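Local coordinates for avidin-related protein 4/5 (Gallus gallus, PDB 2OF8) that probably binds biotin and its derivatives with high affinity, like other avidins, and here holds a nitroanilide of biotin, at residues T30-T35 against I44-L49; N12-I17 against T35-N40; M94-S99 against T111-N116. The protein carries 2 engineered substitutions. One frame throughout, in Å; residues are numbered along the deposited sequence.

Contact 1. Residues T30-T35 against I44-L49. With BNI (5-(2-oxo-hexahydro-thieno[3,4-D]imidazol-6-yl)-pentanoic acid (4-nitro-phenyl)-amide), chain C.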
# COMPACT_ATOMS: atom_id res chain seq x y z
N THR A 30 -2.64 24.74 -2.36
CA THR A 30 -2.69 24.59 -0.93
C THR A 30 -4.14 24.46 -0.50
O THR A 30 -5.05 24.58 -1.31
CB THR A 30 -1.96 25.75 -0.25
OG1 THR A 30 -1.68 25.42 1.12
CG2 THR A 30 -2.80 27.02 -0.24
N GLY A 31 -4.34 24.18 0.76
CA GLY A 31 -5.67 23.98 1.27
C GLY A 31 -5.65 23.59 2.72
O GLY A 31 -4.63 23.66 3.39
N THR A 32 -6.81 23.19 3.20
CA THR A 32 -6.96 22.69 4.56
C THR A 32 -7.74 21.39 4.54
O THR A 32 -8.49 21.10 3.62
CB THR A 32 -7.69 23.70 5.45
OG1 THR A 32 -9.01 23.92 4.94
CG2 THR A 32 -7.00 25.07 5.44
N TYR A 33 -7.55 20.63 5.60
CA TYR A 33 -8.13 19.30 5.73
C TYR A 33 -8.65 19.16 7.15
O TYR A 33 -7.90 19.33 8.10
CB TYR A 33 -7.08 18.23 5.43
CG TYR A 33 -7.65 16.89 5.03
CD1 TYR A 33 -8.20 16.02 5.97
CD2 TYR A 33 -7.63 16.47 3.71
CE1 TYR A 33 -8.73 14.79 5.59
CE2 TYR A 33 -8.14 15.24 3.32
CZ TYR A 33 -8.70 14.41 4.25
OH TYR A 33 -9.20 13.20 3.83
N LEU A 34 -9.94 18.84 7.29
CA LEU A 34 -10.57 18.55 8.57
C LEU A 34 -10.94 17.07 8.56
O LEU A 34 -11.92 16.67 7.93
CB LEU A 34 -11.80 19.43 8.80
CG LEU A 34 -12.39 19.32 10.21
CD1 LEU A 34 -11.41 19.77 11.26
CD2 LEU A 34 -13.67 20.14 10.30
N THR A 35 -10.11 16.26 9.19
CA THR A 35 -10.39 14.83 9.25
C THR A 35 -11.53 14.54 10.22
O THR A 35 -11.61 15.13 11.29
CB THR A 35 -9.14 14.00 9.57
OG1 THR A 35 -9.51 12.61 9.56
CG2 THR A 35 -8.54 14.32 10.96
N ILE A 44 -8.41 16.65 17.27
CA ILE A 44 -8.38 17.04 15.86
C ILE A 44 -8.51 18.55 15.70
O ILE A 44 -9.39 19.18 16.29
CB ILE A 44 -9.50 16.34 15.06
CG1 ILE A 44 -9.22 14.84 14.95
CG2 ILE A 44 -9.60 16.94 13.66
CD1 ILE A 44 -10.42 14.01 14.54
N THR A 45 -7.63 19.11 14.88
CA THR A 45 -7.72 20.50 14.45
C THR A 45 -7.52 20.57 12.94
O THR A 45 -6.89 19.69 12.33
CB THR A 45 -6.66 21.38 15.13
OG1 THR A 45 -5.35 20.87 14.82
CG2 THR A 45 -6.82 21.35 16.66
N LEU A 46 -8.05 21.63 12.34
CA LEU A 46 -7.88 21.90 10.93
C LEU A 46 -6.39 21.92 10.59
O LEU A 46 -5.60 22.54 11.31
CB LEU A 46 -8.51 23.26 10.60
CG LEU A 46 -8.65 23.60 9.12
CD1 LEU A 46 -9.62 22.65 8.42
CD2 LEU A 46 -9.07 25.04 8.95
N SER A 47 -6.01 21.25 9.52
CA SER A 47 -4.61 21.05 9.18
C SER A 47 -4.33 21.43 7.74
O SER A 47 -5.17 21.26 6.87
CB SER A 47 -4.25 19.59 9.43
OG SER A 47 -4.35 19.27 10.82
N PRO A 48 -3.14 21.96 7.48
CA PRO A 48 -2.79 22.39 6.12
C PRO A 48 -2.39 21.25 5.20
O PRO A 48 -1.83 20.24 5.64
CB PRO A 48 -1.60 23.31 6.36
CG PRO A 48 -0.94 22.73 7.54
CD PRO A 48 -2.06 22.25 8.43
N LEU A 49 -2.65 21.46 3.92
CA LEU A 49 -2.20 20.54 2.88
C LEU A 49 -1.51 21.33 1.76
O LEU A 49 -1.76 22.52 1.56
CB LEU A 49 -3.36 19.70 2.32
CG LEU A 49 -4.42 20.42 1.48
CD1 LEU A 49 -4.05 20.49 0.01
CD2 LEU A 49 -5.76 19.75 1.66
C1 BNI C . -3.82 10.51 12.84
C10 BNI C . -3.92 11.85 12.11
C9 BNI C . -5.19 11.97 11.27
C8 BNI C . -5.21 10.95 10.14
C7 BNI C . -6.56 10.89 9.47
C2 BNI C . -6.57 9.82 8.32
C6 BNI C . -6.33 8.94 5.95
C4 BNI C . -7.99 9.46 7.78
C5 BNI C . -7.81 8.87 6.37
C3 BNI C . -9.24 10.67 6.27
O2 BNI C . -4.81 9.99 13.36
O3 BNI C . -10.03 11.53 5.80
N1 BNI C . -8.66 9.70 5.56
N2 BNI C . -8.87 10.59 7.55
S1 BNI C . -5.69 10.40 6.83
N17 BNI C . -2.66 9.85 12.85
C18 BNI C . -2.27 8.68 13.45
C20 BNI C . -1.05 8.60 14.17
C21 BNI C . -0.66 7.36 14.78
C22 BNI C . -1.52 6.19 14.67
C23 BNI C . -2.76 6.27 13.95
C24 BNI C . -3.14 7.50 13.34
N25 BNI C . -1.10 4.89 15.33
O26 BNI C . -0.06 4.81 15.93
O27 BNI C . -1.77 3.91 15.27
O HOH W 1 -7.83 17.79 10.42
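Gly31 and Tyr33 face Leu49 and Ser47 as antiparallel hydrogen-bonded pairs, the two short strands running at 140° to each other. Among the bonds that join them is Tyr33 N to Ser47 O (2.8 Å). Between them Thr32 meets Pro48 in a non-hydrogen-bonded pair, where the missing N-H of proline costs the pairing nothing. At chi1 70° the CG of Leu49 sits between its own backbone N and carbonyl carbon and is laid over Gly31, 3.6 Å from the Gly31 C; a beta carbon on the glycine would crowd it. With an alanine here instead of the leucine, Gly31 is likely to lose its cover and a gap to open above it. These strands are neighbours in the antiparallel avidin barrel. Leu49 and Tyr33 share one face of the sheet; on the other, Leu46 CD1 lies against Thr32 CB at 3.7 Å. Tyr33 offers its phenol edge to the ligand, OH donating to BNI O3 (2.7 Å) in the ring plane. Beyond the strand, Thr35 OG1 accepts a nearly straight bond from BNI N2 (2.9 Å) while giving its own proton to Val37 O, and the Thr35 methyl CG2 rests on Ile44 CG2 at 3.9 Å.

Contact 2. Residues N12-I17 against T35-N40; sequences NNLGSI and TAVAAN. Engineered in segment 35-40: Ala39 (natural residue Asp). With BNI (5-(2-oxo-hexahydro-thieno[3,4-D]imidazol-6-yl)-pentanoic acid (4-nitro-phenyl)-amide), chain C.
Ser16, whose OG meets Ala36 N across the contact, sends its backbone N-H to one face of the Asn12 carboxamide, while Leu14 N approaches the opposite face, both ending on OD1. Gripped this way, the amide is held in rotation and its ND2 is directed to the ureido oxygen BNI O3 (3.0 Å, 165°). The Leu14 bond makes an Asx turn, superposed on a type I beta turn from Asn12 to Gly15 that links strands 8-12 and 17-20 of the barrel. Glycine suits the end of that turn, since at phi 94° a beta carbon would jam against the Leu14 carbonyl. The hydroxyl of Ser16 works in both directions: OG accepts from Ala36 N (2.9 Å) and donates to BNI O3 (2.7 Å), tying the turn, the 35-40 loop and the ligand together. Ala36 is small enough for its CB to sit 3.3 Å from Leu14 O. Nearer the ligand, Leu14 CD1 touches Val37 CG2 at 4.2 Å, and Trp108 of a second subunit packs on both side chains. Farther along the loop, the engineered Ala39, an aspartate in nature, uses its main-chain N to donate to the ligand amide oxygen BNI O2 (2.9 Å).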
# COMPACT_ATOMS: atom_id res chain seq x y z
N ASN A 12 -15.28 13.32 1.88
CA ASN A 12 -15.00 11.93 1.54
C ASN A 12 -15.92 10.97 2.25
O ASN A 12 -16.79 11.36 3.03
CB ASN A 12 -13.50 11.59 1.67
CG ASN A 12 -13.01 11.47 3.10
OD1 ASN A 12 -13.77 11.23 4.04
ND2 ASN A 12 -11.70 11.64 3.28
N ASN A 13 -15.73 9.70 1.94
CA ASN A 13 -16.58 8.63 2.44
C ASN A 13 -16.54 8.46 3.97
O ASN A 13 -17.44 7.84 4.53
CB ASN A 13 -16.23 7.31 1.74
CG ASN A 13 -14.78 6.94 1.90
OD1 ASN A 13 -13.89 7.58 1.33
ND2 ASN A 13 -14.53 5.93 2.70
N LEU A 14 -15.50 8.98 4.62
CA LEU A 14 -15.40 8.96 6.08
C LEU A 14 -16.02 10.20 6.74
O LEU A 14 -16.10 10.28 7.96
CB LEU A 14 -13.95 8.84 6.53
CG LEU A 14 -13.18 7.62 6.03
CD1 LEU A 14 -11.73 7.69 6.46
CD2 LEU A 14 -13.82 6.32 6.48
N GLY A 15 -16.45 11.16 5.93
CA GLY A 15 -17.00 12.40 6.41
C GLY A 15 -16.00 13.54 6.54
O GLY A 15 -16.39 14.62 6.96
N SER A 16 -14.74 13.31 6.21
CA SER A 16 -13.76 14.38 6.26
C SER A 16 -14.06 15.44 5.21
O SER A 16 -14.68 15.15 4.19
CB SER A 16 -12.36 13.84 6.05
OG SER A 16 -12.08 12.85 7.02
N ILE A 17 -13.61 16.66 5.47
CA ILE A 17 -13.79 17.79 4.56
C ILE A 17 -12.44 18.37 4.21
O ILE A 17 -11.60 18.56 5.07
CB ILE A 17 -14.65 18.91 5.20
CG1 ILE A 17 -16.00 18.37 5.61
CG2 ILE A 17 -14.80 20.10 4.23
CD1 ILE A 17 -16.84 19.38 6.35
N THR A 35 -10.11 16.26 9.19
CA THR A 35 -10.39 14.83 9.25
C THR A 35 -11.53 14.54 10.22
O THR A 35 -11.61 15.13 11.29
CB THR A 35 -9.14 14.00 9.57
OG1 THR A 35 -9.51 12.61 9.56
CG2 THR A 35 -8.54 14.32 10.96
N ALA A 36 -12.39 13.60 9.84
CA ALA A 36 -13.47 13.15 10.72
C ALA A 36 -12.96 12.17 11.78
O ALA A 36 -13.63 11.99 12.80
CB ALA A 36 -14.58 12.50 9.91
N VAL A 37 -11.82 11.53 11.51
CA VAL A 37 -11.28 10.47 12.34
C VAL A 37 -9.79 10.69 12.61
O VAL A 37 -9.07 11.31 11.82
CB VAL A 37 -11.47 9.07 11.69
CG1 VAL A 37 -12.96 8.72 11.61
CG2 VAL A 37 -10.82 8.98 10.31
N ALA A 38 -9.34 10.17 13.74
CA ALA A 38 -7.93 10.20 14.09
C ALA A 38 -7.71 9.17 15.19
O ALA A 38 -8.67 8.67 15.78
CB ALA A 38 -7.51 11.57 14.59
N ALA A 39 -6.46 8.90 15.51
CA ALA A 39 -6.13 8.06 16.67
C ALA A 39 -6.74 8.65 17.95
O ALA A 39 -7.24 7.92 18.80
CB ALA A 39 -4.63 7.93 16.82
N ASN A 40 -6.67 9.98 18.08
CA ASN A 40 -7.20 10.70 19.23
C ASN A 40 -8.11 11.79 18.70
O ASN A 40 -7.67 12.93 18.52
CB ASN A 40 -6.07 11.29 20.07
CG ASN A 40 -5.11 10.23 20.57
OD1 ASN A 40 -5.50 9.32 21.30
ND2 ASN A 40 -3.85 10.34 20.17
C1 BNI C . -3.82 10.51 12.84
C10 BNI C . -3.92 11.85 12.11
C9 BNI C . -5.19 11.97 11.27
C8 BNI C . -5.21 10.95 10.14
C7 BNI C . -6.56 10.89 9.47
C2 BNI C . -6.57 9.82 8.32
C6 BNI C . -6.33 8.94 5.95
C4 BNI C . -7.99 9.46 7.78
C5 BNI C . -7.81 8.87 6.37
C3 BNI C . -9.24 10.67 6.27
O2 BNI C . -4.81 9.99 13.36
O3 BNI C . -10.03 11.53 5.80
N1 BNI C . -8.66 9.70 5.56
N2 BNI C . -8.87 10.59 7.55
S1 BNI C . -5.69 10.40 6.83
N17 BNI C . -2.66 9.85 12.85
C18 BNI C . -2.27 8.68 13.45
C20 BNI C . -1.05 8.60 14.17
C21 BNI C . -0.66 7.36 14.78
C22 BNI C . -1.52 6.19 14.67
C23 BNI C . -2.76 6.27 13.95
C24 BNI C . -3.14 7.50 13.34
N25 BNI C . -1.10 4.89 15.33
O26 BNI C . -0.06 4.81 15.93
O27 BNI C . -1.77 3.91 15.27

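Contact 3. Residues M94-S99 against T111-N116. With BNI (5-(2-oxo-hexahydro-thieno[3,4-D]imidazol-6-yl)-pentanoic acid (4-nitro-phenyl)-amide), chain C.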
# COMPACT_ATOMS: atom_id res chain seq x y z
N MET A 94 -5.89 7.08 -3.01
CA MET A 94 -5.33 6.22 -2.00
C MET A 94 -4.33 7.01 -1.21
O MET A 94 -3.79 8.02 -1.68
CB MET A 94 -4.71 5.00 -2.64
CG MET A 94 -5.76 4.17 -3.35
SD MET A 94 -5.25 2.53 -3.69
CE MET A 94 -5.29 1.83 -2.07
N TRP A 95 -4.08 6.55 0.00
CA TRP A 95 -3.27 7.30 0.94
C TRP A 95 -2.33 6.42 1.72
O TRP A 95 -2.55 5.22 1.89
CB TRP A 95 -4.13 8.16 1.88
CG TRP A 95 -5.20 7.43 2.64
CD1 TRP A 95 -6.53 7.41 2.36
CD2 TRP A 95 -5.04 6.64 3.83
NE1 TRP A 95 -7.21 6.67 3.30
CE2 TRP A 95 -6.32 6.19 4.22
CE3 TRP A 95 -3.95 6.31 4.65
CZ2 TRP A 95 -6.53 5.41 5.35
CZ3 TRP A 95 -4.16 5.53 5.77
CH2 TRP A 95 -5.44 5.08 6.11
N LEU A 96 -1.25 7.06 2.18
CA LEU A 96 -0.32 6.49 3.15
C LEU A 96 -0.25 7.43 4.35
O LEU A 96 -0.05 8.64 4.18
CB LEU A 96 1.09 6.34 2.59
CG LEU A 96 1.25 5.38 1.41
CD1 LEU A 96 2.65 5.51 0.83
CD2 LEU A 96 0.97 3.95 1.79
N LEU A 97 -0.43 6.88 5.55
CA LEU A 97 -0.36 7.62 6.80
C LEU A 97 0.89 7.14 7.53
O LEU A 97 0.98 5.97 7.93
CB LEU A 97 -1.62 7.40 7.63
CG LEU A 97 -1.66 7.87 9.09
CD1 LEU A 97 -1.31 9.31 9.36
CD2 LEU A 97 -3.05 7.61 9.66
N ARG A 98 1.85 8.05 7.68
CA ARG A 98 3.10 7.79 8.37
C ARG A 98 3.02 8.27 9.81
O ARG A 98 2.86 9.46 10.07
CB ARG A 98 4.25 8.53 7.68
CG ARG A 98 5.56 8.40 8.41
CD ARG A 98 6.14 7.03 8.36
NE ARG A 98 7.16 6.80 9.37
CZ ARG A 98 8.16 5.93 9.23
NH1 ARG A 98 8.35 5.28 8.09
NH2 ARG A 98 8.97 5.71 10.24
N SER A 99 3.14 7.33 10.74
CA SER A 99 3.27 7.65 12.15
C SER A 99 4.73 7.89 12.51
O SER A 99 5.65 7.42 11.84
CB SER A 99 2.73 6.52 13.00
OG SER A 99 1.33 6.37 12.81
N THR A 111 3.65 2.71 8.79
CA THR A 111 2.94 3.18 7.61
C THR A 111 1.63 2.43 7.40
O THR A 111 1.62 1.22 7.18
CB THR A 111 3.79 3.07 6.34
OG1 THR A 111 5.04 3.74 6.54
CG2 THR A 111 3.11 3.80 5.18
N ARG A 112 0.53 3.17 7.46
CA ARG A 112 -0.80 2.66 7.16
C ARG A 112 -1.20 3.06 5.74
O ARG A 112 -0.71 4.06 5.21
CB ARG A 112 -1.82 3.21 8.16
CG ARG A 112 -1.75 2.55 9.51
CD ARG A 112 -2.54 3.28 10.58
NE ARG A 112 -2.57 2.51 11.82
CZ ARG A 112 -1.55 2.38 12.68
NH1 ARG A 112 -0.39 3.01 12.51
NH2 ARG A 112 -1.70 1.61 13.76
N VAL A 113 -2.08 2.26 5.14
CA VAL A 113 -2.57 2.50 3.79
C VAL A 113 -4.09 2.43 3.80
O VAL A 113 -4.70 1.70 4.58
CB VAL A 113 -1.94 1.49 2.79
CG1 VAL A 113 -2.33 0.05 3.10
CG2 VAL A 113 -2.27 1.85 1.35
N GLY A 114 -4.70 3.17 2.89
CA GLY A 114 -6.14 3.12 2.72
C GLY A 114 -6.58 3.87 1.48
O GLY A 114 -5.77 4.29 0.66
N TYR A 115 -7.89 3.99 1.34
CA TYR A 115 -8.51 4.68 0.21
C TYR A 115 -9.40 5.80 0.69
O TYR A 115 -9.83 5.83 1.84
CB TYR A 115 -9.33 3.71 -0.66
CG TYR A 115 -10.68 3.29 -0.09
CD1 TYR A 115 -11.85 3.95 -0.47
CD2 TYR A 115 -10.80 2.21 0.78
CE1 TYR A 115 -13.09 3.56 0.01
CE2 TYR A 115 -12.04 1.81 1.27
CZ TYR A 115 -13.18 2.49 0.87
OH TYR A 115 -14.41 2.07 1.35
N ASN A 116 -9.74 6.71 -0.22
CA ASN A 116 -10.85 7.63 0.01
C ASN A 116 -11.41 8.08 -1.32
O ASN A 116 -10.66 8.35 -2.26
CB ASN A 116 -10.43 8.89 0.78
CG ASN A 116 -10.38 8.70 2.29
OD1 ASN A 116 -9.35 8.99 2.91
ND2 ASN A 116 -11.50 8.30 2.90
C1 BNI C . -3.82 10.51 12.84
C10 BNI C . -3.92 11.85 12.11
C9 BNI C . -5.19 11.97 11.27
C8 BNI C . -5.21 10.95 10.14
C7 BNI C . -6.56 10.89 9.47
C2 BNI C . -6.57 9.82 8.32
C6 BNI C . -6.33 8.94 5.95
C4 BNI C . -7.99 9.46 7.78
C5 BNI C . -7.81 8.87 6.37
C3 BNI C . -9.24 10.67 6.27
O2 BNI C . -4.81 9.99 13.36
O3 BNI C . -10.03 11.53 5.80
N1 BNI C . -8.66 9.70 5.56
N2 BNI C . -8.87 10.59 7.55
S1 BNI C . -5.69 10.40 6.83
N17 BNI C . -2.66 9.85 12.85
C18 BNI C . -2.27 8.68 13.45
C20 BNI C . -1.05 8.60 14.17
C21 BNI C . -0.66 7.36 14.78
C22 BNI C . -1.52 6.19 14.67
C23 BNI C . -2.76 6.27 13.95
C24 BNI C . -3.14 7.50 13.34
N25 BNI C . -1.10 4.89 15.33
O26 BNI C . -0.06 4.81 15.93
O27 BNI C . -1.77 3.91 15.27
O HOH W 2 0.56 4.94 10.64
O HOH W 3 6.92 5.45 5.48
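A chi1 of 54° folds the indole of Trp95 back over its own main chain and across onto Gly114, while Arg112, extended from CG to NE, carries its guanidinium along the pocket toward Ser99. The ring is sandwiched. On one face Gly114 CA stands 3.7 Å from the centroid of the six-membered ring in a CH-pi contact; on the other the thiophane carbon BNI C6 lies 3.2 Å above the plane. Only glycine fits opposite this tryptophan, as a beta carbon there would clash with CZ2. NE1 of Trp95 makes a weak bond to Tyr115 O (3.1 Å), and the Asn116 amide, its plane 28° from that of the indole, uses OD1 to accept from BNI N1 (2.8 Å). The strands beneath are antiparallel neighbours in the barrel, with axes at 159°. On the other face of the sheet, Leu96 CD2 meets Val113 CG2 at 3.9 Å, and both pack on Val113 of a second subunit. One water joins Leu97 O, Ser99 OG and Arg112 NH1; Arg112 NE is bonded to Lys109 O of the second subunit. Over the guanidinium face comes the nitro group, with BNI O27 2.8 Å from Arg112 NH2, an approach the positive charge probably eases. The chemistry thus divides the pocket: aromatic and apolar contact for the sulfur ring, a directed acceptor for the ureido N-H, and, probably, the positive charge of Arg112 for the nitro end.

How the contacts relate
Contact 3 is the buried one, on adjacent barrel strands whose outer face lies against other subunits; contacts 1 and 2 are only partly buried, and contact 2 has no regular strand pairing at all. Contacts 1 and 3 sit on the same closed sheet but do not touch, their centres about 16 Å apart. Contact 2 bridges them: it shares Thr35 with contact 1 and reaches contact 3 through Asn13 and Asn116. All three bond the ligand through polar side chains. What sets them apart is the indole and guanidinium that contact 3 adds, and the main-chain N-H that the loop of contact 2 supplies; contacts 1 and 3 are themselves joined by backbone bonds between strands, whereas a serine hydroxyl ties contact 2.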